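Lipoprotein (Mycoplasma mycoides subsp. capri, PDB 7ADK) probably acts as a cell-surface peptidase, its family belonging to the chymotrypsin-like PA clan. Local coordinates at residues T447-A452 against I506-D511; W427-L432 against F540-V545; K174-R179 against D708-T713. One frame throughout, in Å; residues are numbered along the deposited sequence.

In the fold
Interactions 1 and 2 both reach one antiparallel sheet, interaction 1 at a short helix and a loop that follow its strands; their centres are 11 Å apart. They meet where strand 541-546 pairs with strands 442-447 and 503-507, and Thr447 N and Ala541 O are 2.9 Å apart. Interaction 1 lies between the segments of interaction 2 in sequence, all four in the peptidase region. Interaction 3 brackets both along the chain, with 528 residues between its segments; its centre is 31 Å from interaction 1 and 35 Å from interaction 2. The first two thus belong to the probable catalytic region; the third joins an early helix to the chain near the mixed sheet.

Interaction 1. Residues T447-A452 against I506-D511; sequences TNSHVA and IFHATD
Ser449 OG has two hydrogen-bond partners: His508 ND1 at 2.9 Å and, outside the two segments, Tyr727 OH. The hydroxyl meets the imidazole at its edge, near the ring plane, and the next ring atom, His508 CE1, is 3.6 Å from Ser449 OG. A chi1 of -163°, with OG anti to the backbone N, turns the hydroxyl toward His508. One turn on, the methyl CB of Ala452 approaches His508 CE1 obliquely at 4.2 Å. The short helix 449-452 is drawn together at its start by Asn448 O, which accepts from both Val451 N and Ala452 N. Across the contact, Ile506 and Phe507 both face Ile542 in a classic beta bulge just before His508. The neighbouring His450 points away from 506-511 and bonds through ND1 to Asp539 OD2, while its side chain touches Ser759, an arrangement consistent with the His-Asp-Ser triad of the PA clan. The buried hydroxyl of Ser449, bonded to both His508 and Tyr727, thus ties the start of the helix to 506-511 and to strand 727-730, right beside the probable triad residue His450.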
loop_
_atom_site.group_PDB
_atom_site.type_symbol
_atom_site.label_atom_id
_atom_site.label_comp_id
_atom_site.label_asym_id
_atom_site.label_seq_id
_atom_site.Cartn_x
_atom_site.Cartn_y
_atom_site.Cartn_z
ATOM N N THR B 447 18.941 -17.086 -10.368
ATOM C CA THR B 447 17.556 -17.209 -9.917
ATOM C C THR B 447 17.408 -18.551 -9.208
ATOM O O THR B 447 18.419 -19.193 -8.904
ATOM C CB THR B 447 16.584 -17.013 -11.109
ATOM O OG1 THR B 447 15.277 -16.897 -10.631
ATOM C CG2 THR B 447 16.612 -18.133 -12.146
ATOM N N ASN B 448 16.193 -19.030 -8.977
ATOM C CA ASN B 448 15.951 -20.384 -8.494
ATOM C C ASN B 448 15.187 -21.270 -9.484
ATOM O O ASN B 448 14.527 -20.812 -10.406
ATOM C CB ASN B 448 15.382 -20.354 -7.089
ATOM C CG ASN B 448 14.002 -19.803 -7.032
ATOM O OD1 ASN B 448 13.694 -18.762 -7.569
ATOM N ND2 ASN B 448 13.119 -20.507 -6.398
ATOM N N SER B 449 15.348 -22.575 -9.336
ATOM C CA SER B 449 14.936 -23.595 -10.309
ATOM C C SER B 449 13.422 -23.702 -10.518
ATOM O O SER B 449 12.966 -23.800 -11.654
ATOM C CB SER B 449 15.512 -24.952 -9.916
ATOM O OG SER B 449 15.458 -25.833 -10.988
ATOM N N HIS B 450 12.604 -23.569 -9.474
ATOM C CA HIS B 450 11.156 -23.507 -9.684
ATOM C C HIS B 450 10.659 -22.211 -10.350
ATOM O O HIS B 450 9.519 -22.170 -10.810
ATOM C CB HIS B 450 10.389 -23.823 -8.407
ATOM C CG HIS B 450 10.215 -22.687 -7.450
ATOM N ND1 HIS B 450 10.922 -22.482 -6.303
ATOM C CD2 HIS B 450 9.200 -21.772 -7.456
ATOM C CE1 HIS B 450 10.345 -21.490 -5.619
ATOM N NE2 HIS B 450 9.304 -20.997 -6.299
ATOM N N VAL B 451 11.487 -21.163 -10.440
ATOM C CA VAL B 451 11.197 -19.960 -11.233
ATOM C C VAL B 451 11.680 -20.143 -12.661
ATOM O O VAL B 451 10.935 -19.883 -13.598
ATOM C CB VAL B 451 11.758 -18.686 -10.567
ATOM C CG1 VAL B 451 11.666 -17.443 -11.450
ATOM C CG2 VAL B 451 11.026 -18.399 -9.262
ATOM N N ALA B 452 12.894 -20.653 -12.849
ATOM C CA ALA B 452 13.469 -20.870 -14.168
ATOM C C ALA B 452 12.711 -21.914 -15.014
ATOM O O ALA B 452 12.714 -21.821 -16.236
ATOM C CB ALA B 452 14.933 -21.253 -13.995
ATOM N N ILE B 506 20.333 -22.171 -18.412
ATOM C CA ILE B 506 21.632 -22.789 -18.749
ATOM C C ILE B 506 22.178 -23.750 -17.692
ATOM O O ILE B 506 22.782 -24.756 -18.048
ATOM C CB ILE B 506 22.626 -21.674 -19.132
ATOM C CG1 ILE B 506 22.507 -21.522 -20.640
ATOM C CG2 ILE B 506 24.053 -21.893 -18.691
ATOM C CD1 ILE B 506 23.493 -20.579 -21.266
ATOM N N PHE B 507 21.958 -23.486 -16.409
ATOM C CA PHE B 507 22.366 -24.348 -15.305
ATOM C C PHE B 507 21.196 -24.528 -14.338
ATOM O O PHE B 507 20.481 -23.569 -14.094
ATOM C CB PHE B 507 23.617 -23.749 -14.645
ATOM C CG PHE B 507 24.192 -24.507 -13.465
ATOM C CD1 PHE B 507 24.489 -25.875 -13.572
ATOM C CD2 PHE B 507 24.415 -23.858 -12.238
ATOM C CE1 PHE B 507 24.970 -26.591 -12.464
ATOM C CE2 PHE B 507 24.914 -24.570 -11.138
ATOM C CZ PHE B 507 25.173 -25.942 -11.240
ATOM N N HIS B 508 20.980 -25.732 -13.805
ATOM C CA HIS B 508 19.824 -26.073 -12.950
ATOM C C HIS B 508 20.172 -26.667 -11.577
ATOM O O HIS B 508 19.257 -27.037 -10.846
ATOM C CB HIS B 508 18.853 -26.974 -13.730
ATOM C CG HIS B 508 17.673 -26.294 -14.329
ATOM N ND1 HIS B 508 16.616 -25.768 -13.640
ATOM C CD2 HIS B 508 17.392 -26.181 -15.648
ATOM C CE1 HIS B 508 15.707 -25.358 -14.521
ATOM N NE2 HIS B 508 16.164 -25.599 -15.749
ATOM N N ALA B 509 21.460 -26.820 -11.232
ATOM C CA ALA B 509 21.900 -27.363 -9.929
ATOM C C ALA B 509 21.216 -28.685 -9.511
ATOM O O ALA B 509 20.967 -28.931 -8.330
ATOM C CB ALA B 509 21.847 -26.286 -8.843
ATOM N N THR B 510 20.931 -29.564 -10.469
ATOM C CA THR B 510 20.375 -30.900 -10.236
ATOM C C THR B 510 21.487 -31.929 -10.116
ATOM O O THR B 510 22.401 -31.990 -10.933
ATOM C CB THR B 510 19.419 -31.324 -11.351
ATOM O OG1 THR B 510 19.977 -31.088 -12.625
ATOM C CG2 THR B 510 18.088 -30.607 -11.259
ATOM N N ASP B 511 21.404 -32.772 -9.094
ATOM C CA ASP B 511 22.216 -33.977 -8.924
ATOM C C ASP B 511 23.738 -33.751 -8.977
ATOM O O ASP B 511 24.530 -34.593 -9.386
ATOM C CB ASP B 511 21.690 -35.077 -9.841
ATOM C CG ASP B 511 21.780 -36.473 -9.241
ATOM O OD1 ASP B 511 21.891 -36.629 -8.015
ATOM O OD2 ASP B 511 21.738 -37.443 -10.007
#

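Interaction 2. Residues W427-L432 against F540-V545; sequences WIMDYL and FAIVEV
Trp427 and Met429 reach Phe540 and Ile542 through similar first torsions: in both, CG stands between the backbone N and the carbonyl carbon, with chi1 65° for the tryptophan and 76° for the methionine. Met429 then bends at chi3 (75°), which brings its terminal methyl round to Ile542 and Phe540. That methyl, CE, lies in the plane of the Phe540 ring at its edge, 4.0 Å from CZ, and also 3.8 Å from Ile542 CG1. Met429 SD is 4.1 Å from Ile542 CD1, and the two side chains cross at about a right angle. Strands 421-433 and 541-546 each pair antiparallel with strand 442-447 rather than with each other, so the contact bridges over it, and the closest CA atoms, those of Met429 and Ile542, are 8.9 Å apart. The sheet is curled, consistent with one of the two beta barrels of a chymotrypsin-like PA-clan fold, and strand 421-433 has a classic beta bulge here, Met429 and Asp430 both facing Tyr444. The six-membered ring of the Trp427 indole comes to Phe540 obliquely, CZ2 to CE1 at 4.0 Å. Phe540 also meets Phe789 of strand 783-792 edge-to-face, and Ile542 packs on Tyr824 of helix 824-831.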
loop_
_atom_site.group_PDB
_atom_site.type_symbol
_atom_site.label_atom_id
_atom_site.label_comp_id
_atom_site.label_asym_id
_atom_site.label_seq_id
_atom_site.Cartn_x
_atom_site.Cartn_y
_atom_site.Cartn_z
ATOM N N TRP B 427 18.997 -11.790 -10.109
ATOM C CA TRP B 427 20.056 -10.797 -10.163
ATOM C C TRP B 427 20.951 -11.022 -11.360
ATOM O O TRP B 427 21.145 -12.147 -11.822
ATOM C CB TRP B 427 20.875 -10.806 -8.878
ATOM C CG TRP B 427 21.632 -12.068 -8.624
ATOM C CD1 TRP B 427 22.933 -12.271 -8.917
ATOM C CD2 TRP B 427 21.146 -13.320 -8.062
ATOM N NE1 TRP B 427 23.286 -13.555 -8.602
ATOM C CE2 TRP B 427 22.233 -14.248 -8.056
ATOM C CE3 TRP B 427 19.917 -13.757 -7.554
ATOM C CZ2 TRP B 427 22.120 -15.556 -7.598
ATOM C CZ3 TRP B 427 19.799 -15.068 -7.066
ATOM C CH2 TRP B 427 20.888 -15.964 -7.085
ATOM N N ILE B 428 21.484 -9.941 -11.896
ATOM C CA ILE B 428 22.535 -9.969 -12.902
ATOM C C ILE B 428 23.817 -10.489 -12.229
ATOM O O ILE B 428 24.253 -9.939 -11.217
ATOM C CB ILE B 428 22.636 -8.568 -13.543
ATOM C CG1 ILE B 428 23.253 -8.614 -14.941
ATOM C CG2 ILE B 428 23.331 -7.510 -12.671
ATOM C CD1 ILE B 428 22.893 -7.340 -15.720
ATOM N N MET B 429 24.419 -11.557 -12.757
ATOM C CA MET B 429 25.667 -12.084 -12.218
ATOM C C MET B 429 26.837 -11.968 -13.185
ATOM O O MET B 429 27.948 -11.684 -12.757
ATOM C CB MET B 429 25.473 -13.496 -11.670
ATOM C CG MET B 429 25.380 -14.620 -12.701
ATOM S SD MET B 429 25.800 -16.248 -12.039
ATOM C CE MET B 429 24.315 -16.569 -11.100
ATOM N N ASP B 430 26.623 -12.129 -14.488
ATOM C CA ASP B 430 27.711 -12.257 -15.453
ATOM C C ASP B 430 27.302 -11.798 -16.862
ATOM O O ASP B 430 26.118 -11.659 -17.172
ATOM C CB ASP B 430 28.203 -13.714 -15.421
ATOM C CG ASP B 430 29.542 -13.964 -16.098
ATOM O OD1 ASP B 430 30.309 -13.011 -16.284
ATOM O OD2 ASP B 430 29.834 -15.127 -16.450
ATOM N N TYR B 431 28.288 -11.581 -17.728
ATOM C CA TYR B 431 28.110 -11.431 -19.169
ATOM C C TYR B 431 29.276 -12.044 -19.951
ATOM O O TYR B 431 30.430 -11.953 -19.547
ATOM C CB TYR B 431 27.871 -9.970 -19.558
ATOM C CG TYR B 431 28.913 -8.949 -19.146
ATOM C CD1 TYR B 431 30.097 -8.781 -19.886
ATOM C CD2 TYR B 431 28.650 -8.108 -18.054
ATOM C CE1 TYR B 431 30.997 -7.759 -19.548
ATOM C CE2 TYR B 431 29.549 -7.094 -17.702
ATOM C CZ TYR B 431 30.719 -6.912 -18.456
ATOM O OH TYR B 431 31.589 -5.943 -18.098
ATOM N N LEU B 432 28.969 -12.634 -21.101
ATOM C CA LEU B 432 29.960 -13.173 -22.025
ATOM C C LEU B 432 30.727 -12.005 -22.642
ATOM O O LEU B 432 30.114 -11.027 -23.055
ATOM C CB LEU B 432 29.216 -14.023 -23.063
ATOM C CG LEU B 432 30.072 -14.675 -24.147
ATOM C CD1 LEU B 432 31.016 -15.730 -23.599
ATOM C CD2 LEU B 432 29.161 -15.348 -25.152
ATOM N N PHE B 540 18.389 -23.512 -7.173
ATOM C CA PHE B 540 19.198 -22.464 -7.811
ATOM C C PHE B 540 19.366 -22.736 -9.323
ATOM O O PHE B 540 19.667 -23.862 -9.710
ATOM C CB PHE B 540 20.557 -22.371 -7.108
ATOM C CG PHE B 540 21.585 -21.532 -7.837
ATOM C CD1 PHE B 540 21.343 -20.174 -8.089
ATOM C CD2 PHE B 540 22.761 -22.120 -8.321
ATOM C CE1 PHE B 540 22.261 -19.410 -8.823
ATOM C CE2 PHE B 540 23.691 -21.353 -9.042
ATOM C CZ PHE B 540 23.442 -19.998 -9.285
ATOM N N ALA B 541 19.205 -21.732 -10.179
ATOM C CA ALA B 541 19.356 -21.869 -11.620
ATOM C C ALA B 541 19.954 -20.601 -12.236
ATOM O O ALA B 541 19.857 -19.531 -11.646
ATOM C CB ALA B 541 17.998 -22.233 -12.217
ATOM N N ILE B 542 20.567 -20.696 -13.410
ATOM C CA ILE B 542 21.181 -19.549 -14.089
ATOM C C ILE B 542 20.623 -19.405 -15.501
ATOM O O ILE B 542 20.765 -20.305 -16.322
ATOM C CB ILE B 542 22.715 -19.635 -14.089
ATOM C CG1 ILE B 542 23.262 -19.898 -12.677
ATOM C CG2 ILE B 542 23.316 -18.355 -14.689
ATOM C CD1 ILE B 542 24.758 -20.138 -12.629
ATOM N N VAL B 543 19.977 -18.282 -15.784
ATOM C CA VAL B 543 19.286 -17.978 -17.038
ATOM C C VAL B 543 20.109 -17.030 -17.902
ATOM O O VAL B 543 20.554 -15.982 -17.456
ATOM C CB VAL B 543 17.900 -17.365 -16.756
ATOM C CG1 VAL B 543 17.214 -16.853 -18.032
ATOM C CG2 VAL B 543 17.005 -18.400 -16.074
ATOM N N GLU B 544 20.284 -17.378 -19.161
ATOM C CA GLU B 544 20.884 -16.540 -20.195
ATOM C C GLU B 544 19.811 -15.715 -20.912
ATOM O O GLU B 544 18.759 -16.233 -21.280
ATOM C CB GLU B 544 21.648 -17.452 -21.154
ATOM C CG GLU B 544 22.328 -16.734 -22.321
ATOM C CD GLU B 544 22.972 -17.724 -23.303
ATOM O OE1 GLU B 544 22.254 -18.222 -24.195
ATOM O OE2 GLU B 544 24.200 -17.956 -23.225
ATOM N N VAL B 545 20.096 -14.437 -21.134
ATOM C CA VAL B 545 19.310 -13.545 -21.980
ATOM C C VAL B 545 20.218 -12.894 -23.021
ATOM O O VAL B 545 21.179 -12.205 -22.678
ATOM C CB VAL B 545 18.557 -12.509 -21.137
ATOM C CG1 VAL B 545 17.667 -11.660 -22.019
ATOM C CG2 VAL B 545 17.672 -13.132 -20.066
#

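Interaction 3. Residues K174-R179 against D708-T713; sequences KDQKSR and DKPGLT
Gln176 and Lys177 do the touching against Asp708 and Pro710, on the first turn of a helix that Asp175 caps. Asp175 OD1 takes two bonds from Ser178: the backbone N at 3.1 Å reaches it from above the carboxylate plane, whereas OG comes nearly along the C-O axis. This is an N-cap: OD1 accepts the backbone N-H of Ser178 in the first turn, and the hydroxyl gives the same oxygen a second bond. Next, Gln176 lays its CB against Asp708 O at 3.5 Å. Its chain bends at chi2 (-51°), which carries the amide over to Pro710, where NE2 is 3.6 Å from CG; the approach is oblique and makes no hydrogen bond across the segments. The other end of that amide is occupied within the helix, because Arg179 NH1 donates to Gln176 OE1 at 2.8 Å, with an N-H...O angle of 148°. Lys177 comes up by its backbone, N lying 4.1 Å from Asp708 CB, and its NZ stays 5.8 Å from Asp708 OD2, which may give a modest electrostatic attraction but no salt bridge. Arg179 completes the turn, and its guanidinium group also bonds to carbonyls of Tyr171 and Thr172. The partner loop continues into a type II turn from Lys709 to Leu712 that leads into strand 712-714, next to strand 737-747, with helix 603-606 packed beside Lys709 and Leu712.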
loop_
_atom_site.group_PDB
_atom_site.type_symbol
_atom_site.label_atom_id
_atom_site.label_comp_id
_atom_site.label_asym_id
_atom_site.label_seq_id
_atom_site.Cartn_x
_atom_site.Cartn_y
_atom_site.Cartn_z
ATOM N N LYS B 174 24.948 -16.614 28.560
ATOM C CA LYS B 174 25.040 -17.969 27.976
ATOM C C LYS B 174 25.718 -17.988 26.600
ATOM O O LYS B 174 25.642 -17.017 25.849
ATOM C CB LYS B 174 23.628 -18.587 27.916
ATOM C CG LYS B 174 23.200 -19.152 29.276
ATOM C CD LYS B 174 21.738 -19.610 29.319
ATOM C CE LYS B 174 21.342 -19.853 30.777
ATOM N NZ LYS B 174 19.921 -20.197 30.971
ATOM N N ASP B 175 26.373 -19.098 26.259
ATOM C CA ASP B 175 26.860 -19.380 24.897
ATOM C C ASP B 175 25.754 -20.001 24.025
ATOM O O ASP B 175 24.706 -20.391 24.528
ATOM C CB ASP B 175 28.103 -20.283 24.931
ATOM C CG ASP B 175 27.820 -21.757 25.232
ATOM O OD1 ASP B 175 26.904 -22.047 26.029
ATOM O OD2 ASP B 175 28.497 -22.632 24.650
ATOM N N GLN B 176 25.968 -20.150 22.716
ATOM C CA GLN B 176 24.908 -20.639 21.830
ATOM C C GLN B 176 24.428 -22.064 22.129
ATOM O O GLN B 176 23.234 -22.323 22.015
ATOM C CB GLN B 176 25.300 -20.507 20.351
ATOM C CG GLN B 176 25.131 -19.091 19.789
ATOM C CD GLN B 176 23.763 -18.460 20.034
ATOM O OE1 GLN B 176 23.648 -17.280 20.283
ATOM N NE2 GLN B 176 22.674 -19.191 20.062
ATOM N N LYS B 177 25.298 -22.980 22.572
ATOM C CA LYS B 177 24.878 -24.323 23.012
ATOM C C LYS B 177 23.920 -24.256 24.206
ATOM O O LYS B 177 22.853 -24.858 24.175
ATOM C CB LYS B 177 26.110 -25.183 23.312
ATOM C CG LYS B 177 25.764 -26.659 23.528
ATOM C CD LYS B 177 26.964 -27.510 23.960
ATOM C CE LYS B 177 28.045 -27.655 22.893
ATOM N NZ LYS B 177 29.153 -28.507 23.318
ATOM N N SER B 178 24.256 -23.494 25.244
ATOM C CA SER B 178 23.375 -23.377 26.418
ATOM C C SER B 178 22.149 -22.472 26.206
ATOM O O SER B 178 21.124 -22.681 26.852
ATOM C CB SER B 178 24.181 -22.951 27.639
ATOM O OG SER B 178 24.781 -21.698 27.451
ATOM N N ARG B 179 22.207 -21.500 25.283
ATOM C CA ARG B 179 21.033 -20.789 24.744
ATOM C C ARG B 179 20.077 -21.735 24.024
ATOM O O ARG B 179 18.886 -21.692 24.307
ATOM C CB ARG B 179 21.453 -19.668 23.787
ATOM C CG ARG B 179 21.969 -18.411 24.485
ATOM C CD ARG B 179 22.367 -17.369 23.447
ATOM N NE ARG B 179 22.861 -16.128 24.047
ATOM C CZ ARG B 179 23.491 -15.168 23.405
ATOM N NH1 ARG B 179 23.664 -15.166 22.126
ATOM N NH2 ARG B 179 23.989 -14.170 24.050
ATOM N N ASP B 708 24.671 -25.071 17.788
ATOM C CA ASP B 708 25.405 -23.897 18.263
ATOM C C ASP B 708 25.615 -22.814 17.176
ATOM O O ASP B 708 26.420 -21.900 17.360
ATOM C CB ASP B 708 26.704 -24.336 18.956
ATOM C CG ASP B 708 27.748 -25.040 18.083
ATOM O OD1 ASP B 708 27.460 -25.469 16.950
ATOM O OD2 ASP B 708 28.891 -25.187 18.560
ATOM N N LYS B 709 24.883 -22.898 16.053
ATOM C CA LYS B 709 24.963 -22.010 14.884
ATOM C C LYS B 709 23.553 -21.565 14.465
ATOM O O LYS B 709 23.005 -22.096 13.498
ATOM C CB LYS B 709 25.635 -22.716 13.697
ATOM C CG LYS B 709 26.947 -23.454 13.902
ATOM C CD LYS B 709 28.195 -22.615 13.914
ATOM C CE LYS B 709 29.365 -23.537 13.614
ATOM N NZ LYS B 709 30.653 -22.856 13.487
ATOM N N PRO B 710 22.914 -20.614 15.167
ATOM C CA PRO B 710 21.567 -20.191 14.815
ATOM C C PRO B 710 21.458 -19.767 13.352
ATOM O O PRO B 710 22.325 -19.074 12.823
ATOM C CB PRO B 710 21.153 -19.103 15.800
ATOM C CG PRO B 710 22.457 -18.681 16.457
ATOM C CD PRO B 710 23.364 -19.905 16.345
ATOM N N GLY B 711 20.426 -20.270 12.691
ATOM C CA GLY B 711 20.160 -20.138 11.270
ATOM C C GLY B 711 21.095 -20.831 10.282
ATOM O O GLY B 711 21.030 -20.480 9.103
ATOM N N LEU B 712 21.917 -21.804 10.665
ATOM C CA LEU B 712 22.579 -22.715 9.721
ATOM C C LEU B 712 21.854 -24.059 9.683
ATOM O O LEU B 712 21.493 -24.640 10.715
ATOM C CB LEU B 712 24.059 -22.962 10.042
ATOM C CG LEU B 712 25.005 -21.755 10.061
ATOM C CD1 LEU B 712 26.448 -22.266 10.105
ATOM C CD2 LEU B 712 24.903 -20.857 8.838
ATOM N N THR B 713 21.676 -24.618 8.488
ATOM C CA THR B 713 21.051 -25.931 8.310
ATOM C C THR B 713 21.680 -26.780 7.214
ATOM O O THR B 713 22.365 -26.283 6.331
ATOM C CB THR B 713 19.524 -25.823 8.192
ATOM O OG1 THR B 713 18.977 -27.089 8.439
ATOM C CG2 THR B 713 18.960 -25.375 6.857
#